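Local coordinates for protein phosphatidylserine synthase (Haemophilus influenzae, PDB 3HSI) that is an enzyme of the phospholipase D superfamily, built around two mixed beta-sheets with helices packed against them, at residues 74-77 against 82-85; 43-48 against 149-154; 141-146 against 193-198. One frame throughout, in Å; residues are numbered along the deposited sequence.

Interaction 1 (74-77 against 82-85)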
loop_
_atom_site.group_PDB
_atom_site.type_symbol
_atom_site.label_atom_id
_atom_site.label_comp_id
_atom_site.label_asym_id
_atom_site.label_seq_id
_atom_site.Cartn_x
_atom_site.Cartn_y
_atom_site.Cartn_z
ATOM N N TYR C 74 -15.566 34.810 4.645
ATOM C CA TYR C 74 -15.938 35.393 5.927
ATOM C C TYR C 74 -16.812 36.608 5.681
ATOM O O TYR C 74 -17.738 36.867 6.427
ATOM C CB TYR C 74 -14.696 35.766 6.748
ATOM C CG TYR C 74 -14.196 34.629 7.609
ATOM C CD1 TYR C 74 -14.716 34.427 8.895
ATOM C CD2 TYR C 74 -13.202 33.778 7.161
ATOM C CE1 TYR C 74 -14.277 33.385 9.700
ATOM C CE2 TYR C 74 -12.758 32.720 7.958
ATOM C CZ TYR C 74 -13.298 32.539 9.230
ATOM O OH TYR C 74 -12.873 31.513 10.018
ATOM N N ARG C 75 -16.520 37.341 4.612
ATOM C CA ARG C 75 -17.322 38.497 4.281
ATOM C C ARG C 75 -18.771 38.091 3.959
ATOM O O ARG C 75 -19.699 38.703 4.493
ATOM C CB ARG C 75 -16.660 39.297 3.156
ATOM C CG ARG C 75 -17.455 40.480 2.638
ATOM C CD ARG C 75 -16.719 41.069 1.425
ATOM N NE ARG C 75 -17.516 41.938 0.543
ATOM C CZ ARG C 75 -18.463 41.527 -0.308
ATOM N NH1 ARG C 75 -18.819 40.237 -0.384
ATOM N NH2 ARG C 75 -19.086 42.424 -1.071
ATOM N N VAL C 76 -18.973 37.059 3.128
ATOM C CA VAL C 76 -20.342 36.674 2.768
ATOM C C VAL C 76 -21.056 36.046 3.947
ATOM O O VAL C 76 -22.265 36.248 4.128
ATOM C CB VAL C 76 -20.470 35.761 1.510
ATOM C CG1 VAL C 76 -20.185 36.562 0.297
ATOM C CG2 VAL C 76 -19.591 34.507 1.599
ATOM N N LYS C 77 -20.281 35.307 4.744
ATOM C CA LYS C 77 -20.768 34.640 5.936
ATOM C C LYS C 77 -21.176 35.643 7.014
ATOM O O LYS C 77 -22.111 35.402 7.757
ATOM C CB LYS C 77 -19.713 33.677 6.456
ATOM C CG LYS C 77 -20.114 32.950 7.698
ATOM C CD LYS C 77 -21.245 31.950 7.454
ATOM C CE LYS C 77 -21.877 31.586 8.774
ATOM N NZ LYS C 77 -22.896 30.519 8.614
ATOM N N HIS C 82 -26.841 32.446 8.096
ATOM C CA HIS C 82 -27.311 31.069 7.853
ATOM C C HIS C 82 -26.680 30.374 6.643
ATOM O O HIS C 82 -27.067 29.252 6.299
ATOM C CB HIS C 82 -28.842 31.010 7.742
ATOM C CG HIS C 82 -29.550 31.744 8.834
ATOM N ND1 HIS C 82 -29.227 31.588 10.168
ATOM C CD2 HIS C 82 -30.568 32.633 8.793
ATOM C CE1 HIS C 82 -30.000 32.370 10.894
ATOM N NE2 HIS C 82 -30.819 33.018 10.084
ATOM N N LEU C 83 -25.715 31.023 5.993
ATOM C CA LEU C 83 -25.010 30.390 4.899
ATOM C C LEU C 83 -24.377 29.076 5.384
ATOM O O LEU C 83 -23.633 29.039 6.358
ATOM C CB LEU C 83 -23.953 31.334 4.331
ATOM C CG LEU C 83 -23.309 30.986 2.972
ATOM C CD1 LEU C 83 -24.253 31.206 1.793
ATOM C CD2 LEU C 83 -22.084 31.862 2.809
ATOM N N ASP C 84 -24.701 27.993 4.707
ATOM C CA ASP C 84 -24.136 26.693 5.035
ATOM C C ASP C 84 -22.776 26.587 4.323
ATOM O O ASP C 84 -22.747 26.360 3.123
ATOM C CB ASP C 84 -25.124 25.609 4.572
ATOM C CG ASP C 84 -24.634 24.190 4.831
ATOM O OD1 ASP C 84 -23.693 23.990 5.648
ATOM O OD2 ASP C 84 -25.204 23.275 4.196
ATOM N N VAL C 85 -21.668 26.817 5.040
ATOM C CA VAL C 85 -20.304 26.726 4.453
ATOM C C VAL C 85 -19.548 25.511 5.006
ATOM O O VAL C 85 -19.364 25.407 6.216
ATOM C CB VAL C 85 -19.423 28.001 4.702
ATOM C CG1 VAL C 85 -18.075 27.891 3.955
ATOM C CG2 VAL C 85 -20.113 29.233 4.272
#
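A first torsion that sets CG trans to the backbone N (chi1 179°), followed by a bend at chi2 (68°) and an extended remainder, carries the Lys77 chain from the helix to Leu83, where NZ meets the main-chain oxygen. The bond from Lys77 NZ to Leu83 O measures 2.8 Å. It uses a lone pair of that oxygen in the plane of the carbonyl, with a C=O...N angle of 142°. The same ammonium group also donates to Pro81 O, so the carbonyls of Pro81 and Leu83, on the approach to the strand, both hold the amino end of a buried residue. The aliphatic part of the lysine is used as well: CD lies 4.2 Å from Leu83 CB and 4.3 Å from Val85 CG2, which extends the apolar cover around the bond. Beside it, the side chains of Leu83 and Val76 cross at a slant, Leu83 CD2 lying 3.8 Å from Val76 CG2. Val76 in turn packs on Ile46 of helix 35-48, and Leu83 on Ile53 of the neighbouring strand. Asn80 ND2 binds Val76 O near the end of the helix. Helix 64-79 is thus fastened to the start of strand 84-90, the helix-to-strand half of the beta-alpha-beta crossover that begins at strand 52-56.

Interaction 2 (43-48 against 149-154)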
loop_
_atom_site.group_PDB
_atom_site.type_symbol
_atom_site.label_atom_id
_atom_site.label_comp_id
_atom_site.label_asym_id
_atom_site.label_seq_id
_atom_site.Cartn_x
_atom_site.Cartn_y
_atom_site.Cartn_z
ATOM N N ILE C 43 -14.073 33.914 -6.736
ATOM C CA ILE C 43 -14.470 35.138 -6.067
ATOM C C ILE C 43 -15.914 35.586 -6.368
ATOM O O ILE C 43 -16.684 35.863 -5.450
ATOM C CB ILE C 43 -13.480 36.266 -6.344
ATOM C CG1 ILE C 43 -12.121 35.888 -5.741
ATOM C CG2 ILE C 43 -14.015 37.601 -5.762
ATOM C CD1 ILE C 43 -10.994 36.907 -6.007
ATOM N N GLU C 44 -16.281 35.596 -7.643
ATOM C CA GLU C 44 -17.612 36.012 -8.079
ATOM C C GLU C 44 -18.719 35.077 -7.530
ATOM O O GLU C 44 -19.831 35.519 -7.121
ATOM C CB GLU C 44 -17.622 35.976 -9.604
ATOM C CG GLU C 44 -18.739 36.724 -10.233
ATOM C CD GLU C 44 -18.593 36.825 -11.747
ATOM O OE1 GLU C 44 -17.527 36.444 -12.284
ATOM O OE2 GLU C 44 -19.552 37.294 -12.403
ATOM N N LEU C 45 -18.408 33.790 -7.524
ATOM C CA LEU C 45 -19.333 32.779 -7.034
ATOM C C LEU C 45 -19.526 32.861 -5.509
ATOM O O LEU C 45 -20.668 32.709 -5.017
ATOM C CB LEU C 45 -18.881 31.367 -7.456
ATOM C CG LEU C 45 -19.156 31.087 -8.940
ATOM C CD1 LEU C 45 -18.626 29.714 -9.294
ATOM C CD2 LEU C 45 -20.668 31.256 -9.298
ATOM N N ILE C 46 -18.440 33.139 -4.775
ATOM C CA ILE C 46 -18.517 33.294 -3.320
ATOM C C ILE C 46 -19.372 34.519 -2.980
ATOM O O ILE C 46 -20.280 34.421 -2.142
ATOM C CB ILE C 46 -17.123 33.395 -2.656
ATOM C CG1 ILE C 46 -16.399 32.033 -2.685
ATOM C CG2 ILE C 46 -17.228 33.887 -1.198
ATOM C CD1 ILE C 46 -14.901 32.136 -2.384
ATOM N N ARG C 47 -19.112 35.644 -3.658
ATOM C CA ARG C 47 -19.835 36.905 -3.393
ATOM C C ARG C 47 -21.310 36.815 -3.653
ATOM O O ARG C 47 -22.089 37.550 -3.054
ATOM C CB ARG C 47 -19.277 38.063 -4.209
ATOM C CG ARG C 47 -17.898 38.493 -3.775
ATOM C CD ARG C 47 -17.237 39.491 -4.705
ATOM N NE ARG C 47 -16.003 39.954 -4.088
ATOM C CZ ARG C 47 -15.123 40.782 -4.650
ATOM N NH1 ARG C 47 -15.314 41.246 -5.874
ATOM N NH2 ARG C 47 -14.036 41.141 -3.982
ATOM N N ASN C 48 -21.709 35.947 -4.566
ATOM C CA ASN C 48 -23.117 35.861 -4.910
ATOM C C ASN C 48 -23.894 34.769 -4.209
ATOM O O ASN C 48 -25.117 34.743 -4.305
ATOM C CB ASN C 48 -23.285 35.806 -6.420
ATOM C CG ASN C 48 -22.901 37.106 -7.044
ATOM O OD1 ASN C 48 -23.610 38.113 -6.881
ATOM N ND2 ASN C 48 -21.741 37.140 -7.686
ATOM N N ASP C 149 -24.309 27.444 -4.069
ATOM C CA ASP C 149 -25.727 27.329 -4.321
ATOM C C ASP C 149 -25.961 26.204 -5.314
ATOM O O ASP C 149 -25.688 25.052 -4.953
ATOM C CB ASP C 149 -26.335 28.685 -4.721
ATOM C CG ASP C 149 -26.309 29.675 -3.569
ATOM O OD1 ASP C 149 -25.832 29.294 -2.478
ATOM O OD2 ASP C 149 -26.755 30.831 -3.747
ATOM N N ASP C 150 -26.417 26.532 -6.531
ATOM C CA ASP C 150 -26.714 25.563 -7.592
ATOM C C ASP C 150 -25.644 25.523 -8.720
ATOM O O ASP C 150 -25.904 24.988 -9.815
ATOM C CB ASP C 150 -28.081 25.858 -8.216
ATOM C CG ASP C 150 -29.255 25.528 -7.295
ATOM O OD1 ASP C 150 -29.128 24.665 -6.386
ATOM O OD2 ASP C 150 -30.340 26.135 -7.502
ATOM N N THR C 151 -24.445 26.052 -8.453
ATOM C CA THR C 151 -23.365 26.058 -9.441
ATOM C C THR C 151 -22.174 25.170 -9.022
ATOM O O THR C 151 -21.657 25.297 -7.900
ATOM C CB THR C 151 -22.938 27.522 -9.750
ATOM O OG1 THR C 151 -24.103 28.230 -10.176
ATOM C CG2 THR C 151 -21.919 27.612 -10.863
ATOM N N VAL C 152 -21.764 24.256 -9.908
ATOM C CA VAL C 152 -20.560 23.472 -9.689
ATOM C C VAL C 152 -19.353 24.096 -10.411
ATOM O O VAL C 152 -19.405 24.356 -11.614
ATOM C CB VAL C 152 -20.730 22.009 -10.094
ATOM C CG1 VAL C 152 -19.423 21.259 -9.930
ATOM C CG2 VAL C 152 -21.794 21.331 -9.235
ATOM N N LEU C 153 -18.271 24.335 -9.662
ATOM C CA LEU C 153 -16.992 24.693 -10.268
ATOM C C LEU C 153 -16.058 23.510 -10.039
ATOM O O LEU C 153 -15.684 23.222 -8.911
ATOM C CB LEU C 153 -16.446 25.989 -9.660
ATOM C CG LEU C 153 -15.225 26.648 -10.315
ATOM C CD1 LEU C 153 -15.463 26.970 -11.806
ATOM C CD2 LEU C 153 -14.808 27.945 -9.577
ATOM N N TYR C 154 -15.722 22.808 -11.109
ATOM C CA TYR C 154 -14.950 21.580 -10.994
ATOM C C TYR C 154 -13.536 21.794 -11.527
ATOM O O TYR C 154 -13.359 22.324 -12.627
ATOM C CB TYR C 154 -15.645 20.432 -11.731
ATOM C CG TYR C 154 -15.073 19.063 -11.393
ATOM C CD1 TYR C 154 -15.643 18.272 -10.390
ATOM C CD2 TYR C 154 -13.937 18.564 -12.073
ATOM C CE1 TYR C 154 -15.099 17.021 -10.070
ATOM C CE2 TYR C 154 -13.397 17.340 -11.760
ATOM C CZ TYR C 154 -13.982 16.565 -10.758
ATOM O OH TYR C 154 -13.425 15.344 -10.446
HETATM O O HOH W 1 -26.008 32.077 -6.220
#
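Leu45 reaches from the helix to two residues of the strand, one methyl to each. Its CD2 lies 4.2 Å from Thr151 CG2, the two side chains meeting at about a right angle, and its CD1 approaches Leu153 CD2, also at 4.2 Å. Thr151 presents its methyl rather than its hydroxyl because CG2 stands trans to the backbone N, with OG1 at chi1 -56°. The leucine packs on Phe148 too, and Leu153 continues the apolar layer to Leu32.

Polar contact is confined to the end of the helix. A water donates to Asp149 OD2 at 2.9 Å and, weakly, to Asn48 O, bridging two groups that do not bond directly. Asp149 is the aspartate of the HxK(x)4D sequence signature of the phospholipase D superfamily. Here it sits in the tight turn of a beta-hairpin, between strands 146-148 and 151-155, where its positive phi (52°) and the angles of Asp150 fit a type II' turn. The carboxylate faces the segment that follows the helix: OD2 also accepts from Lys50 N, and OD1 from Lys51 N, while Arg52 NE binds the main-chain oxygen.

Further out, Asn48 folds back on its own helix, ND2 donating to Glu44 O at 2.6 Å with the donor tilted 25° from the carbonyl plane. Asn48 O has a second donor in Lys50 NZ. On another side of the helix, Arg47 forms a salt bridge with Glu72, and Ile46 packs against helix 64-79.

Interaction 3 (141-146 against 193-198)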
loop_
_atom_site.group_PDB
_atom_site.type_symbol
_atom_site.label_atom_id
_atom_site.label_comp_id
_atom_site.label_asym_id
_atom_site.label_seq_id
_atom_site.Cartn_x
_atom_site.Cartn_y
_atom_site.Cartn_z
ATOM N N LEU C 141 -7.337 12.797 0.142
ATOM C CA LEU C 141 -8.549 13.270 -0.430
ATOM C C LEU C 141 -8.268 13.939 -1.772
ATOM O O LEU C 141 -7.710 15.034 -1.838
ATOM C CB LEU C 141 -9.229 14.231 0.550
ATOM C CG LEU C 141 -10.548 14.875 0.062
ATOM C CD1 LEU C 141 -11.660 13.817 -0.033
ATOM C CD2 LEU C 141 -10.955 16.013 1.009
ATOM N N HIS C 142 -8.633 13.268 -2.855
ATOM C CA HIS C 142 -8.487 13.856 -4.185
ATOM C C HIS C 142 -9.849 14.100 -4.847
ATOM O O HIS C 142 -9.905 14.351 -6.047
ATOM C CB HIS C 142 -7.672 12.943 -5.088
ATOM C CG HIS C 142 -6.190 13.146 -5.012
ATOM N ND1 HIS C 142 -5.599 14.387 -5.078
ATOM C CD2 HIS C 142 -5.171 12.246 -4.993
ATOM C CE1 HIS C 142 -4.283 14.256 -5.043
ATOM N NE2 HIS C 142 -3.995 12.966 -4.997
ATOM N N VAL C 143 -10.933 13.988 -4.089
ATOM C CA VAL C 143 -12.254 14.375 -4.558
ATOM C C VAL C 143 -12.241 15.893 -4.852
ATOM O O VAL C 143 -11.716 16.671 -4.037
ATOM C CB VAL C 143 -13.319 14.051 -3.469
ATOM C CG1 VAL C 143 -14.681 14.764 -3.743
ATOM C CG2 VAL C 143 -13.478 12.539 -3.328
ATOM N N LYS C 144 -12.805 16.290 -5.997
ATOM C CA LYS C 144 -12.857 17.699 -6.413
ATOM C C LYS C 144 -14.263 18.230 -6.487
ATOM O O LYS C 144 -15.231 17.465 -6.500
ATOM C CB LYS C 144 -12.210 17.894 -7.793
ATOM C CG LYS C 144 -10.876 17.218 -7.977
ATOM C CD LYS C 144 -9.792 17.823 -7.067
ATOM C CE LYS C 144 -8.512 16.964 -7.081
ATOM N NZ LYS C 144 -7.464 17.583 -6.206
ATOM N N GLY C 145 -14.397 19.553 -6.542
ATOM C CA GLY C 145 -15.711 20.150 -6.721
ATOM C C GLY C 145 -15.915 21.244 -5.703
ATOM O O GLY C 145 -15.581 21.073 -4.533
ATOM N N PHE C 146 -16.434 22.379 -6.175
ATOM C CA PHE C 146 -16.893 23.460 -5.353
ATOM C C PHE C 146 -18.348 23.656 -5.742
ATOM O O PHE C 146 -18.683 23.718 -6.914
ATOM C CB PHE C 146 -16.171 24.772 -5.687
ATOM C CG PHE C 146 -14.680 24.718 -5.590
ATOM C CD1 PHE C 146 -14.025 23.689 -4.925
ATOM C CD2 PHE C 146 -13.925 25.737 -6.145
ATOM C CE1 PHE C 146 -12.635 23.658 -4.832
ATOM C CE2 PHE C 146 -12.539 25.734 -6.048
ATOM C CZ PHE C 146 -11.887 24.682 -5.376
ATOM N N ASP C 193 -23.651 12.944 3.051
ATOM C CA ASP C 193 -23.986 11.539 3.290
ATOM C C ASP C 193 -22.783 10.642 3.416
ATOM O O ASP C 193 -22.817 9.720 4.220
ATOM C CB ASP C 193 -24.876 10.958 2.176
ATOM C CG ASP C 193 -26.253 11.593 2.129
ATOM O OD1 ASP C 193 -26.578 12.454 2.984
ATOM O OD2 ASP C 193 -27.036 11.240 1.223
ATOM N N TYR C 194 -21.743 10.878 2.614
ATOM C CA TYR C 194 -20.598 9.964 2.592
ATOM C C TYR C 194 -19.258 10.519 3.096
ATOM O O TYR C 194 -18.569 9.853 3.865
ATOM C CB TYR C 194 -20.426 9.352 1.202
ATOM C CG TYR C 194 -21.529 8.373 0.874
ATOM C CD1 TYR C 194 -21.598 7.138 1.534
ATOM C CD2 TYR C 194 -22.509 8.685 -0.065
ATOM C CE1 TYR C 194 -22.617 6.244 1.285
ATOM C CE2 TYR C 194 -23.552 7.770 -0.349
ATOM C CZ TYR C 194 -23.595 6.565 0.345
ATOM O OH TYR C 194 -24.584 5.656 0.099
ATOM N N LEU C 195 -18.881 11.717 2.669
ATOM C CA LEU C 195 -17.576 12.247 3.053
ATOM C C LEU C 195 -17.533 12.691 4.499
ATOM O O LEU C 195 -16.605 12.342 5.203
ATOM C CB LEU C 195 -17.121 13.394 2.141
ATOM C CG LEU C 195 -16.475 13.002 0.829
ATOM C CD1 LEU C 195 -15.931 14.259 0.138
ATOM C CD2 LEU C 195 -15.358 11.990 1.059
ATOM N N LEU C 196 -18.540 13.473 4.910
ATOM C CA LEU C 196 -18.622 14.028 6.244
ATOM C C LEU C 196 -19.108 13.046 7.300
ATOM O O LEU C 196 -20.129 13.266 7.930
ATOM C CB LEU C 196 -19.548 15.247 6.258
ATOM C CG LEU C 196 -19.035 16.623 5.878
ATOM C CD1 LEU C 196 -20.129 17.624 6.246
ATOM C CD2 LEU C 196 -17.758 16.931 6.634
ATOM N N ASP C 197 -18.364 11.982 7.531
ATOM C CA ASP C 197 -18.648 11.119 8.661
ATOM C C ASP C 197 -17.826 11.529 9.886
ATOM O O ASP C 197 -16.595 11.332 9.946
ATOM C CB ASP C 197 -18.372 9.670 8.284
ATOM C CG ASP C 197 -18.592 8.719 9.439
ATOM O OD1 ASP C 197 -19.097 9.140 10.503
ATOM O OD2 ASP C 197 -18.237 7.529 9.291
ATOM N N PHE C 198 -18.520 12.038 10.892
ATOM C CA PHE C 198 -17.860 12.617 12.042
ATOM C C PHE C 198 -17.215 11.627 13.020
ATOM O O PHE C 198 -16.577 12.028 13.967
ATOM C CB PHE C 198 -18.772 13.649 12.742
ATOM C CG PHE C 198 -19.065 14.859 11.871
ATOM C CD1 PHE C 198 -18.050 15.747 11.530
ATOM C CD2 PHE C 198 -20.357 15.100 11.382
ATOM C CE1 PHE C 198 -18.327 16.881 10.703
ATOM C CE2 PHE C 198 -20.631 16.199 10.571
ATOM C CZ PHE C 198 -19.615 17.091 10.237
#
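The extended chain at Val143 passes the C-terminal end of helix 181-195 with 9.5 Å between Val143 CA and Leu195 CA, a spacing bridged entirely by side chains. Leu195 spans it. With CG trans to its carbonyl carbon (chi1 -82°) and an extended chi2, its fork opens toward segment 141-146: CD1 meets Val143 CG1 tip to tip at 4.1 Å, and CD2 approaches Leu141 CD1 at 4.3 Å. Val143 contributes the methyl that stands trans to its backbone N. All three residues are buried, and the contact is purely apolar. Leu88 of strand 84-90 and Leu226 of helix 216-229 also pack on Leu195, and Ile132 on Leu141.

Between and after these two apolar residues the chain turns His142 and Lys144 the other way. They are the histidine and lysine of the HxK(x)4D signature that defines the phospholipase D superfamily, so Leu195 packs against the back of this motif, while His142 lies among Leu58, Asp390 and Glu392 on the far side. Lys144 NZ makes a weak hydrogen bond to Gly156 O, and its backbone N donates to Asn393 OD1. Gly145 follows with phi 131° and psi 135°, angles suited to a residue without a beta carbon.

Leu195 is the last residue of its helix, whose final turn widens to the pi type; Leu196, next along, is the centre of an inverse gamma turn in which Asp197 N bonds weakly to Leu195 O at 2.9 Å. Tyr222 OH of helix 216-229 binds the same oxygen. At the other side of the contact, Asp90 OD1 accepts from Leu141 N, and His142 has a backbone bond to Ala391.

Following the chain, helix 35-48 supplies the first half of interaction 2. Interaction 1 then opens and closes across four residues, nested within the 100-residue loop that interaction 2 closes at 149-154. Before that closure, 141-146 begins interaction 3, completed at 193-198; interactions 2 and 3 therefore cross, whereas 1 and 3 lie in series. Interactions 1 and 2 meet where Val76 CG1 packs 3.2 Å from Ile46 O, and interactions 2 and 3 are joined by a probable hydrogen bond from Leu153 N to Phe146 O. Together they place helices 35-48 and 64-79 on one face of a mixed sheet and helix 181-195 on the other.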